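Local coordinates for Tol-Pal system protein TolB (Acinetobacter baumannii, PDB 7MX5) that probably helps to maintain outer-membrane integrity and takes part in membrane invagination during cell division, as the periplasmic member of the Tol-Pal system, at residues L103-P106 with Q112-H115; A120-L125 with G130-R135; L152-T157 with K182-V187. All coordinates share one frame; numbering follows the deposited sequence.

Overall arrangement
All three contacts are buried and apolar, with no hydrogen bond across any of them. Contact 1 lies farthest from the chain centre, about 21 Å centre to centre, against 13 Å for contact 2 and 11 Å for contact 3. It packs methyl on methyl between edge strand 96-105 of the mixed N-terminal sheet and helix 110-126. Contact 2 uses the same helix further along and sets a tyrosine ring on glycine backbone in the loop before strand 135-141. Contact 3 joins two propeller sheets through aliphatic and aromatic side chains. Polar links tie contacts 2 and 3: Arg135 forms a salt bridge with Asp156, and Phe132 O probably accepts a hydrogen bond from Thr157 OG1.

Contact 1: L103-P106 with Q112-H115; sequences LNVP and QAGH
Val105 near the end of strand 96-105 and Ala113 in the early part of helix 110-126 bring the two backbones closest, with 6.5 Å between Val105 CA and Ala113 CA. A short link joins them, and the helix runs back in roughly the opposite direction to the strand. The contact centres on one methyl group, Ala113 CB, which points toward the strand. Both branches of Val105 meet it. Val105 CG1 and Val105 CG2 each lie 3.7 Å from Ala113 CB, which therefore sits before the fork of the valine. This follows from the valine torsion: CG1 is anti to the backbone N (chi1 -165°) and CG2 is anti to the carbonyl carbon, which turns both methyls to the helix.

Leu103 adds a third methyl from two residues back along the strand. Its CD2 is 3.9 Å from Ala113 CB and equally far, 3.9 Å, from Ala113 O, so it lies against both the side chain and the backbone of the helix. Leu103 and Val105 share one face of the strand, and the intervening Asn104 is exposed on the other. The small alanine lets the helix backbone come close. No hydrogen bond crosses the contact, which is held by apolar packing alone.

This is a strand followed by a helix that folds back over it. The strand is at one edge of the mixed sheet, and it is tied to strand 83-91 by backbone hydrogen bonds of Leu103 with Val85 and of Val105 with Phe83. Ala113 also touches Leu28 in a loop. Further round the helix, His115 ND1 is hydrogen-bonded to Asp35 OD2, which links helix 110-126 to helix 29-37.

Contact 2: A120-L125 with G130-R135; sequences AIYQAL and GDFSGR
Tyr122 and Phe132 are brought together by different first torsions: Tyr122 holds CG anti to its backbone N (chi1 -175°), and Phe132 holds CG anti to its carbonyl carbon (chi1 -54°). The first swings the tyrosine ring off helix 110-126 beside the backbone of Gly130. The second turns the phenylalanine ring back to the helix. One ring carbon, Phe132 CE2, reaches Tyr122 CB at 4.1 Å. The aromatic rings themselves do not stack.

Tyr122 approaches the glycine obliquely, through CD2. Tyr122 CD2 lies 3.7 Å from Gly130 CA and 3.9 Å from Gly130 N. The lack of a side chain on Gly130 probably helps the backbones to come near, and Tyr122 CA is 5.5 Å from Gly130 CA. All three residues are buried.

The loop is also fixed by polar bonds from the helix. Asp119, one turn before Tyr122, accepts hydrogen bonds from two successive backbone groups, Phe132 N at OD1 and Ser133 N at OD2. Phe132 also packs on His115 and Ser118 of the helix.

The arrangement is that of a helix and the connecting loop after it. It lies at the junction in the TolB fold where the N-terminal alpha/beta domain passes into the beta propeller.

Contact 3: L152-T157 with K182-V187; sequences LQIADT and KKIAYV
Leu152 and Tyr186 form the tighter half of this contact, and Ile154 and Ile184 the looser half. Leu152 CD2 sits 3.5 Å from Tyr186 CD2, 3.6 Å from Tyr186 CG and 3.8 Å from Tyr186 CB. One methyl thus lies against the root of the ring, meeting it obliquely. Tyr186 has CG between its backbone N and carbonyl carbon (chi1 53°), which holds the ring root near the strand, within range of the leucine.

The isoleucines meet only tip to tip, Ile154 CD1 to Ile184 CD1 at 4.0 Å. Their backbones are also further apart: 9.6 Å between the CA atoms, against 8.6 Å for Leu152 and Tyr186. Beyond this end, Lys182 is exposed just before the strand.

Strands 150-156 and 183-188 belong to neighbouring four-stranded sheets, adjacent blades of the propeller. Val165 and Trp177 are among the residues that pack round the contact. The hydroxyl of Tyr186 is hydrogen-bonded to Gln199 OE1 in its own sheet. No hydrogen bond crosses between the two segments, which implies that the blades are joined here by hydrophobic burial.

Contact 1: L103-P106 with Q112-H115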
loop_
_atom_site.group_PDB
_atom_site.type_symbol
_atom_site.label_atom_id
_atom_site.label_comp_id
_atom_site.label_asym_id
_atom_site.label_seq_id
_atom_site.Cartn_x
_atom_site.Cartn_y
_atom_site.Cartn_z
ATOM N N LEU A 103 22.275 -9.040 9.648
ATOM C CA LEU A 103 21.935 -8.469 8.352
ATOM C C LEU A 103 23.092 -7.600 7.887
ATOM O O LEU A 103 23.504 -6.677 8.598
ATOM C CB LEU A 103 20.640 -7.658 8.428
ATOM C CG LEU A 103 20.243 -6.899 7.160
ATOM C CD1 LEU A 103 19.583 -7.834 6.159
ATOM C CD2 LEU A 103 19.324 -5.735 7.496
ATOM N N ASN A 104 23.621 -7.902 6.706
ATOM C CA ASN A 104 24.694 -7.115 6.117
ATOM C C ASN A 104 24.094 -5.953 5.339
ATOM O O ASN A 104 23.231 -6.153 4.477
ATOM C CB ASN A 104 25.565 -7.981 5.208
ATOM C CG ASN A 104 26.686 -8.667 5.961
ATOM O OD1 ASN A 104 27.755 -8.091 6.167
ATOM N ND2 ASN A 104 26.445 -9.902 6.385
ATOM N N VAL A 105 24.544 -4.746 5.649
ATOM C CA VAL A 105 23.992 -3.522 5.080
ATOM C C VAL A 105 25.061 -2.880 4.205
ATOM O O VAL A 105 26.169 -2.608 4.686
ATOM C CB VAL A 105 23.522 -2.551 6.172
ATOM C CG1 VAL A 105 22.642 -1.481 5.566
ATOM C CG2 VAL A 105 22.784 -3.306 7.265
ATOM N N PRO A 106 24.782 -2.618 2.934
ATOM C CA PRO A 106 25.803 -2.023 2.066
ATOM C C PRO A 106 25.791 -0.500 2.103
ATOM O O PRO A 106 25.090 0.152 1.321
ATOM C CB PRO A 106 25.436 -2.571 0.684
ATOM C CG PRO A 106 23.946 -2.756 0.747
ATOM C CD PRO A 106 23.583 -3.033 2.185
ATOM N N GLN A 112 16.437 1.076 4.662
ATOM C CA GLN A 112 15.971 -0.243 4.248
ATOM C C GLN A 112 16.362 -1.316 5.256
ATOM O O GLN A 112 15.633 -2.300 5.422
ATOM C CB GLN A 112 16.518 -0.583 2.859
ATOM C CG GLN A 112 18.009 -0.875 2.828
ATOM C CD GLN A 112 18.419 -1.748 1.660
ATOM O OE1 GLN A 112 18.226 -1.384 0.499
ATOM N NE2 GLN A 112 18.993 -2.906 1.962
ATOM N N ALA A 113 17.493 -1.142 5.944
ATOM C CA ALA A 113 17.920 -2.131 6.927
ATOM C C ALA A 113 17.017 -2.111 8.154
ATOM O O ALA A 113 16.667 -3.168 8.692
ATOM C CB ALA A 113 19.375 -1.886 7.325
ATOM N N GLY A 114 16.630 -0.919 8.610
ATOM C CA GLY A 114 15.718 -0.833 9.739
ATOM C C GLY A 114 14.353 -1.408 9.424
ATOM O O GLY A 114 13.727 -2.047 10.273
ATOM N N HIS A 115 13.874 -1.193 8.197
ATOM C CA HIS A 115 12.600 -1.775 7.794
ATOM C C HIS A 115 12.688 -3.292 7.689
ATOM O O HIS A 115 11.698 -3.986 7.945
ATOM C CB HIS A 115 12.145 -1.167 6.466
ATOM C CG HIS A 115 11.871 0.304 6.541
ATOM N ND1 HIS A 115 11.478 0.929 7.705
ATOM C CD2 HIS A 115 11.934 1.272 5.596
ATOM C CE1 HIS A 115 11.310 2.219 7.474
ATOM N NE2 HIS A 115 11.580 2.453 6.202
#

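Contact 2: A120-L125 with G130-R135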
loop_
_atom_site.group_PDB
_atom_site.type_symbol
_atom_site.label_atom_id
_atom_site.label_comp_id
_atom_site.label_asym_id
_atom_site.label_seq_id
_atom_site.Cartn_x
_atom_site.Cartn_y
_atom_site.Cartn_z
ATOM N N ALA A 120 11.175 -8.425 10.273
ATOM C CA ALA A 120 11.435 -9.709 10.914
ATOM C C ALA A 120 10.838 -9.758 12.314
ATOM O O ALA A 120 10.340 -10.806 12.746
ATOM C CB ALA A 120 12.939 -9.978 10.959
ATOM N N ILE A 121 10.884 -8.639 13.042
ATOM C CA ILE A 121 10.278 -8.588 14.371
ATOM C C ILE A 121 8.771 -8.779 14.272
ATOM O O ILE A 121 8.171 -9.528 15.052
ATOM C CB ILE A 121 10.635 -7.263 15.071
ATOM C CG1 ILE A 121 12.140 -7.182 15.331
ATOM C CG2 ILE A 121 9.857 -7.116 16.371
ATOM C CD1 ILE A 121 12.583 -5.865 15.936
ATOM N N TYR A 122 8.138 -8.106 13.307
ATOM C CA TYR A 122 6.695 -8.226 13.127
ATOM C C TYR A 122 6.296 -9.659 12.799
ATOM O O TYR A 122 5.328 -10.187 13.357
ATOM C CB TYR A 122 6.239 -7.270 12.025
ATOM C CG TYR A 122 4.743 -7.210 11.805
ATOM C CD1 TYR A 122 3.956 -6.306 12.505
ATOM C CD2 TYR A 122 4.123 -8.041 10.882
ATOM C CE1 TYR A 122 2.591 -6.241 12.302
ATOM C CE2 TYR A 122 2.759 -7.985 10.672
ATOM C CZ TYR A 122 1.997 -7.083 11.385
ATOM O OH TYR A 122 0.638 -7.021 11.179
ATOM N N GLN A 123 7.037 -10.307 11.896
ATOM C CA GLN A 123 6.708 -11.675 11.512
ATOM C C GLN A 123 6.926 -12.646 12.667
ATOM O O GLN A 123 6.176 -13.617 12.819
ATOM C CB GLN A 123 7.538 -12.089 10.298
ATOM C CG GLN A 123 7.119 -13.406 9.672
ATOM C CD GLN A 123 7.804 -13.656 8.345
ATOM O OE1 GLN A 123 9.003 -13.926 8.294
ATOM N NE2 GLN A 123 7.044 -13.566 7.260
ATOM N N ALA A 124 7.945 -12.400 13.491
ATOM C CA ALA A 124 8.222 -13.288 14.613
ATOM C C ALA A 124 7.176 -13.178 15.715
ATOM O O ALA A 124 7.041 -14.108 16.517
ATOM C CB ALA A 124 9.611 -12.997 15.184
ATOM N N LEU A 125 6.432 -12.075 15.769
ATOM C CA LEU A 125 5.444 -11.860 16.818
ATOM C C LEU A 125 4.019 -12.156 16.377
ATOM O O LEU A 125 3.184 -12.504 17.218
ATOM C CB LEU A 125 5.518 -10.417 17.325
ATOM C CG LEU A 125 6.815 -10.022 18.031
ATOM C CD1 LEU A 125 6.812 -8.545 18.365
ATOM C CD2 LEU A 125 7.012 -10.854 19.284
ATOM N N GLY A 130 5.997 -8.757 7.539
ATOM C CA GLY A 130 5.993 -7.325 7.747
ATOM C C GLY A 130 5.957 -6.558 6.440
ATOM O O GLY A 130 6.370 -7.041 5.386
ATOM N N ASP A 131 5.445 -5.328 6.516
ATOM C CA ASP A 131 5.303 -4.487 5.334
ATOM C C ASP A 131 5.981 -3.131 5.506
ATOM O O ASP A 131 5.662 -2.190 4.771
ATOM C CB ASP A 131 3.827 -4.297 4.977
ATOM C CG ASP A 131 3.349 -5.295 3.941
ATOM O OD1 ASP A 131 4.200 -5.955 3.307
ATOM O OD2 ASP A 131 2.120 -5.422 3.760
ATOM N N PHE A 132 6.904 -3.006 6.462
ATOM C CA PHE A 132 7.671 -1.770 6.577
ATOM C C PHE A 132 8.606 -1.601 5.388
ATOM O O PHE A 132 8.813 -0.481 4.906
ATOM C CB PHE A 132 8.446 -1.755 7.892
ATOM C CG PHE A 132 7.583 -1.989 9.094
ATOM C CD1 PHE A 132 6.611 -1.069 9.451
ATOM C CD2 PHE A 132 7.727 -3.135 9.858
ATOM C CE1 PHE A 132 5.808 -1.282 10.550
ATOM C CE2 PHE A 132 6.926 -3.353 10.961
ATOM C CZ PHE A 132 5.966 -2.425 11.307
ATOM N N SER A 133 9.177 -2.699 4.903
ATOM C CA SER A 133 9.817 -2.699 3.601
ATOM C C SER A 133 8.751 -2.739 2.514
ATOM O O SER A 133 7.687 -3.343 2.679
ATOM C CB SER A 133 10.763 -3.890 3.457
ATOM O OG SER A 133 11.721 -3.911 4.502
ATOM N N GLY A 134 9.040 -2.081 1.400
ATOM C CA GLY A 134 8.091 -1.947 0.314
ATOM C C GLY A 134 7.903 -0.497 -0.085
ATOM O O GLY A 134 8.347 0.432 0.587
ATOM N N ARG A 135 7.220 -0.325 -1.211
ATOM C CA ARG A 135 7.068 0.983 -1.826
ATOM C C ARG A 135 5.600 1.271 -2.103
ATOM O O ARG A 135 4.792 0.357 -2.289
ATOM C CB ARG A 135 7.877 1.074 -3.125
ATOM C CG ARG A 135 9.335 0.671 -2.963
ATOM C CD ARG A 135 10.188 1.859 -2.558
ATOM N NE ARG A 135 10.427 2.751 -3.684
ATOM C CZ ARG A 135 11.043 3.922 -3.599
ATOM N NH1 ARG A 135 11.494 4.385 -2.444
ATOM N NH2 ARG A 135 11.207 4.649 -4.700
#

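Contact 3: L152-T157 with K182-V187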
loop_
_atom_site.group_PDB
_atom_site.type_symbol
_atom_site.label_atom_id
_atom_site.label_comp_id
_atom_site.label_asym_id
_atom_site.label_seq_id
_atom_site.Cartn_x
_atom_site.Cartn_y
_atom_site.Cartn_z
ATOM N N LEU A 152 4.275 11.889 -10.628
ATOM C CA LEU A 152 4.190 10.492 -10.224
ATOM C C LEU A 152 5.425 10.144 -9.404
ATOM O O LEU A 152 6.555 10.261 -9.893
ATOM C CB LEU A 152 4.073 9.578 -11.442
ATOM C CG LEU A 152 4.044 8.077 -11.150
ATOM C CD1 LEU A 152 3.019 7.748 -10.076
ATOM C CD2 LEU A 152 3.759 7.296 -12.416
ATOM N N GLN A 153 5.212 9.718 -8.162
ATOM C CA GLN A 153 6.298 9.424 -7.244
ATOM C C GLN A 153 6.116 8.041 -6.639
ATOM O O GLN A 153 4.998 7.528 -6.539
ATOM C CB GLN A 153 6.381 10.463 -6.119
ATOM C CG GLN A 153 6.999 11.784 -6.530
ATOM C CD GLN A 153 7.602 12.530 -5.358
ATOM O OE1 GLN A 153 7.169 12.369 -4.215
ATOM N NE2 GLN A 153 8.609 13.351 -5.634
ATOM N N ILE A 154 7.236 7.444 -6.241
ATOM C CA ILE A 154 7.255 6.187 -5.502
ATOM C C ILE A 154 8.123 6.392 -4.270
ATOM O O ILE A 154 9.272 6.836 -4.383
ATOM C CB ILE A 154 7.787 5.020 -6.356
ATOM C CG1 ILE A 154 6.899 4.802 -7.581
ATOM C CG2 ILE A 154 7.855 3.750 -5.530
ATOM C CD1 ILE A 154 7.442 3.770 -8.548
ATOM N N ALA A 155 7.576 6.078 -3.099
ATOM C CA ALA A 155 8.280 6.280 -1.843
ATOM C C ALA A 155 8.108 5.050 -0.965
ATOM O O ALA A 155 7.328 4.144 -1.269
ATOM C CB ALA A 155 7.781 7.535 -1.115
ATOM N N ASP A 156 8.853 5.028 0.138
ATOM C CA ASP A 156 8.727 3.954 1.108
ATOM C C ASP A 156 7.372 4.032 1.809
ATOM O O ASP A 156 6.603 4.984 1.641
ATOM C CB ASP A 156 9.864 4.020 2.127
ATOM C CG ASP A 156 11.224 3.806 1.496
ATOM O OD1 ASP A 156 11.294 3.127 0.450
ATOM O OD2 ASP A 156 12.224 4.319 2.043
ATOM N N THR A 157 7.083 3.008 2.615
ATOM C CA THR A 157 5.799 2.945 3.304
ATOM C C THR A 157 5.638 4.050 4.340
ATOM O O THR A 157 4.514 4.303 4.785
ATOM C CB THR A 157 5.623 1.578 3.967
ATOM O OG1 THR A 157 6.572 1.431 5.031
ATOM C CG2 THR A 157 5.833 0.467 2.949
ATOM N N LYS A 182 8.466 -4.688 -10.587
ATOM C CA LYS A 182 9.642 -4.190 -11.292
ATOM C C LYS A 182 9.314 -3.033 -12.220
ATOM O O LYS A 182 10.180 -2.191 -12.482
ATOM C CB LYS A 182 10.297 -5.314 -12.098
ATOM C CG LYS A 182 11.459 -5.993 -11.395
ATOM C CD LYS A 182 11.373 -7.504 -11.532
ATOM C CE LYS A 182 12.548 -8.189 -10.855
ATOM N NZ LYS A 182 12.870 -9.492 -11.499
ATOM N N LYS A 183 8.084 -2.974 -12.723
ATOM C CA LYS A 183 7.649 -1.909 -13.611
ATOM C C LYS A 183 6.386 -1.272 -13.049
ATOM O O LYS A 183 5.656 -1.876 -12.260
ATOM C CB LYS A 183 7.388 -2.433 -15.030
ATOM C CG LYS A 183 8.617 -3.017 -15.708
ATOM C CD LYS A 183 8.369 -3.260 -17.187
ATOM C CE LYS A 183 9.663 -3.591 -17.914
ATOM N NZ LYS A 183 9.965 -5.048 -17.875
ATOM N N ILE A 184 6.140 -0.033 -13.463
ATOM C CA ILE A 184 4.942 0.697 -13.074
ATOM C C ILE A 184 4.287 1.254 -14.329
ATOM O O ILE A 184 4.974 1.646 -15.280
ATOM C CB ILE A 184 5.254 1.823 -12.063
ATOM C CG1 ILE A 184 3.958 2.448 -11.544
ATOM C CG2 ILE A 184 6.151 2.884 -12.685
ATOM C CD1 ILE A 184 3.923 2.613 -10.050
ATOM N N ALA A 185 2.958 1.263 -14.341
ATOM C CA ALA A 185 2.188 1.825 -15.436
ATOM C C ALA A 185 1.361 2.997 -14.932
ATOM O O ALA A 185 1.076 3.119 -13.737
ATOM C CB ALA A 185 1.274 0.779 -16.079
ATOM N N TYR A 186 0.969 3.860 -15.865
ATOM C CA TYR A 186 0.230 5.065 -15.525
ATOM C C TYR A 186 -0.397 5.628 -16.789
ATOM O O TYR A 186 0.013 5.306 -17.907
ATOM C CB TYR A 186 1.137 6.108 -14.863
ATOM C CG TYR A 186 2.382 6.422 -15.664
ATOM C CD1 TYR A 186 2.382 7.437 -16.612
ATOM C CD2 TYR A 186 3.555 5.699 -15.477
ATOM C CE1 TYR A 186 3.514 7.725 -17.349
ATOM C CE2 TYR A 186 4.692 5.983 -16.208
ATOM C CZ TYR A 186 4.667 6.998 -17.143
ATOM O OH TYR A 186 5.794 7.287 -17.876
ATOM N N VAL A 187 -1.398 6.479 -16.595
ATOM C CA VAL A 187 -2.059 7.187 -17.684
ATOM C C VAL A 187 -1.530 8.612 -17.697
ATOM O O VAL A 187 -1.621 9.325 -16.691
ATOM C CB VAL A 187 -3.586 7.163 -17.523
ATOM C CG1 VAL A 187 -4.256 7.815 -18.725
ATOM C CG2 VAL A 187 -4.067 5.738 -17.339
#